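Family 88 glycosyl hydrolase (Bacteroides thetaiotaomicron, PDB 5NOA) probably acts on the glycans of complex arabinogalactan proteins such as gum arabic, as a polysaccharide lyase with the fold of the family 88 glycosyl hydrolases. Local coordinates at residues A[53-58]-A[112-117]. Numbering follows the deposited sequence.
Sequences RSFWDN and VLFGDY
Phe55 and Tyr117 form an edge-to-face aromatic pair: the ring centroids lie 4.8 Å apart, the planes are inclined at 52°, and Phe55 CD1 sits over the centre of the Tyr117 ring. A chi1 of -161° carries the Phe55 ring away from its own backbone N, to where CD1 can meet the tyrosine face. Its CE1 also reaches Asp116 CB at 3.7 Å, while Phe114 CE2 approaches near the plane of the phenylalanine ring. At the rim of the tyrosine, in its plane, Ser54 OG stands 3.4 Å from Tyr117 CE1.

Family 88 enzymes have an (alpha/alpha)6-barrel, consistent with the largely helical chain here; the contact joins the start of helix 56-72, with Phe55 as its N-cap residue, to the loop that leads into helix 120-130.

No direct hydrogen bond crosses: Trp56 N is 3.0 Å from Asp116 O, but at a poor angle. One water links the backbones instead, donating to Ser54 O at 2.7 Å and to Asp116 O. The Asp116 carboxylate runs alongside the Trp56 indole, planes 33° apart, and OD2 comes within 3.2 Å of Trp56 CD1. Tyr117 OH is hydrogen-bonded to Glu107 O, and Arg53 NH2 forms a salt bridge with Glu107 OE1, so both polar ends converge on one residue. A leucine in place of Tyr117 has no hydroxyl and no aromatic face, and would probably leave Glu107 O without this hydrogen-bond donor and the Phe55 edge without its ring partner. Within 53-58, Asn58 ND2 donates to Arg53 O over 2.9 Å, tying the first turn of the helix back to the preceding loop.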
loop_
_atom_site.group_PDB
_atom_site.type_symbol
_atom_site.label_atom_id
_atom_site.label_comp_id
_atom_site.label_asym_id
_atom_site.label_seq_id
_atom_site.Cartn_x
_atom_site.Cartn_y
_atom_site.Cartn_z
ATOM N N ARG A 53 13.049 -3.584 -12.492
ATOM C CA ARG A 53 12.427 -2.378 -12.995
ATOM C C ARG A 53 11.660 -1.620 -11.907
ATOM O O ARG A 53 11.424 -2.113 -10.785
ATOM C CB ARG A 53 11.557 -2.697 -14.206
ATOM C CG ARG A 53 10.382 -3.605 -13.918
ATOM C CD ARG A 53 9.572 -3.844 -15.184
ATOM N NE ARG A 53 8.490 -4.754 -14.898
ATOM C CZ ARG A 53 7.670 -5.244 -15.823
ATOM N NH1 ARG A 53 7.799 -4.894 -17.098
ATOM N NH2 ARG A 53 6.752 -6.085 -15.443
ATOM N N SER A 54 11.217 -0.440 -12.332
ATOM C CA SER A 54 10.571 0.528 -11.433
ATOM C C SER A 54 9.081 0.275 -11.214
ATOM O O SER A 54 8.467 0.988 -10.427
ATOM C CB SER A 54 10.752 1.946 -12.027
ATOM O OG SER A 54 9.859 2.110 -13.146
ATOM N N PHE A 55 8.516 -0.721 -11.886
ATOM C CA PHE A 55 7.088 -1.034 -11.876
ATOM C C PHE A 55 6.587 -1.397 -10.478
ATOM O O PHE A 55 7.380 -1.685 -9.554
ATOM C CB PHE A 55 6.856 -2.175 -12.882
ATOM C CG PHE A 55 5.441 -2.381 -13.372
ATOM C CD1 PHE A 55 4.696 -1.359 -13.939
ATOM C CD2 PHE A 55 4.905 -3.667 -13.387
ATOM C CE1 PHE A 55 3.428 -1.599 -14.459
ATOM C CE2 PHE A 55 3.649 -3.905 -13.887
ATOM C CZ PHE A 55 2.911 -2.869 -14.411
ATOM N N TRP A 56 5.265 -1.414 -10.333
ATOM C CA TRP A 56 4.624 -1.353 -9.014
ATOM C C TRP A 56 5.044 -2.422 -8.044
ATOM O O TRP A 56 5.061 -2.158 -6.849
ATOM C CB TRP A 56 3.103 -1.366 -9.136
ATOM C CG TRP A 56 2.547 -2.691 -9.542
ATOM C CD1 TRP A 56 2.364 -3.145 -10.817
ATOM C CD2 TRP A 56 2.131 -3.755 -8.668
ATOM N NE1 TRP A 56 1.867 -4.428 -10.791
ATOM C CE2 TRP A 56 1.710 -4.811 -9.479
ATOM C CE3 TRP A 56 2.092 -3.906 -7.268
ATOM C CZ2 TRP A 56 1.258 -6.013 -8.954
ATOM C CZ3 TRP A 56 1.645 -5.116 -6.752
ATOM C CH2 TRP A 56 1.251 -6.156 -7.603
ATOM N N ASP A 57 5.245 -3.642 -8.518
ATOM C CA ASP A 57 5.482 -4.727 -7.560
ATOM C C ASP A 57 6.841 -4.524 -6.867
ATOM O O ASP A 57 6.946 -4.662 -5.647
ATOM C CB ASP A 57 5.317 -6.080 -8.238
ATOM C CG ASP A 57 6.238 -6.308 -9.466
ATOM O OD1 ASP A 57 6.516 -5.365 -10.276
ATOM O OD2 ASP A 57 6.671 -7.464 -9.643
ATOM N N ASN A 58 7.861 -4.173 -7.642
ATOM C CA ASN A 58 9.158 -3.848 -7.048
ATOM C C ASN A 58 9.053 -2.575 -6.246
ATOM O O ASN A 58 9.594 -2.469 -5.128
ATOM C CB ASN A 58 10.224 -3.699 -8.124
ATOM C CG ASN A 58 10.569 -4.990 -8.791
ATOM O OD1 ASN A 58 10.417 -6.066 -8.217
ATOM N ND2 ASN A 58 11.049 -4.887 -10.014
ATOM N N VAL A 112 3.490 6.037 -18.845
ATOM C CA VAL A 112 4.040 7.000 -17.912
ATOM C C VAL A 112 3.003 7.551 -16.951
ATOM O O VAL A 112 3.323 7.886 -15.809
ATOM C CB VAL A 112 4.706 8.145 -18.731
ATOM C CG1 VAL A 112 5.204 9.289 -17.846
ATOM C CG2 VAL A 112 5.827 7.619 -19.594
ATOM N N LEU A 113 1.762 7.622 -17.410
ATOM C CA LEU A 113 0.653 8.157 -16.616
ATOM C C LEU A 113 -0.135 7.107 -15.850
ATOM O O LEU A 113 -1.117 7.431 -15.181
ATOM C CB LEU A 113 -0.271 8.991 -17.502
ATOM C CG LEU A 113 0.383 10.218 -18.144
ATOM C CD1 LEU A 113 -0.604 10.857 -19.114
ATOM C CD2 LEU A 113 0.892 11.158 -17.067
ATOM N N PHE A 114 0.278 5.851 -15.987
ATOM C CA PHE A 114 -0.323 4.756 -15.255
ATOM C C PHE A 114 0.293 4.706 -13.870
ATOM O O PHE A 114 1.513 4.598 -13.733
ATOM C CB PHE A 114 -0.043 3.462 -16.019
ATOM C CG PHE A 114 -0.643 2.220 -15.408
ATOM C CD1 PHE A 114 -1.892 2.216 -14.762
ATOM C CD2 PHE A 114 0.038 1.020 -15.518
ATOM C CE1 PHE A 114 -2.414 1.055 -14.244
ATOM C CE2 PHE A 114 -0.482 -0.132 -14.981
ATOM C CZ PHE A 114 -1.694 -0.103 -14.331
ATOM N N GLY A 115 -0.537 4.770 -12.825
ATOM C CA GLY A 115 -0.048 4.822 -11.475
ATOM C C GLY A 115 0.853 3.699 -11.064
ATOM O O GLY A 115 1.712 3.902 -10.175
ATOM N N ASP A 116 0.727 2.522 -11.682
ATOM C CA ASP A 116 1.691 1.464 -11.393
ATOM C C ASP A 116 3.142 1.820 -11.752
ATOM O O ASP A 116 4.067 1.206 -11.218
ATOM C CB ASP A 116 1.281 0.163 -12.081
ATOM C CG ASP A 116 0.170 -0.596 -11.362
ATOM O OD1 ASP A 116 -0.219 -0.200 -10.258
ATOM O OD2 ASP A 116 -0.238 -1.639 -11.927
ATOM N N TYR A 117 3.326 2.816 -12.625
ATOM C CA TYR A 117 4.631 3.356 -12.974
ATOM C C TYR A 117 4.948 4.649 -12.270
ATOM O O TYR A 117 5.932 5.338 -12.631
ATOM C CB TYR A 117 4.815 3.459 -14.497
ATOM C CG TYR A 117 5.545 2.307 -15.111
ATOM C CD1 TYR A 117 6.798 1.919 -14.641
ATOM C CD2 TYR A 117 4.990 1.653 -16.196
ATOM C CE1 TYR A 117 7.488 0.877 -15.256
ATOM C CE2 TYR A 117 5.672 0.623 -16.810
ATOM C CZ TYR A 117 6.917 0.246 -16.338
ATOM O OH TYR A 117 7.564 -0.811 -16.927
HETATM O O HOH W 1 6.370 2.609 -10.179
#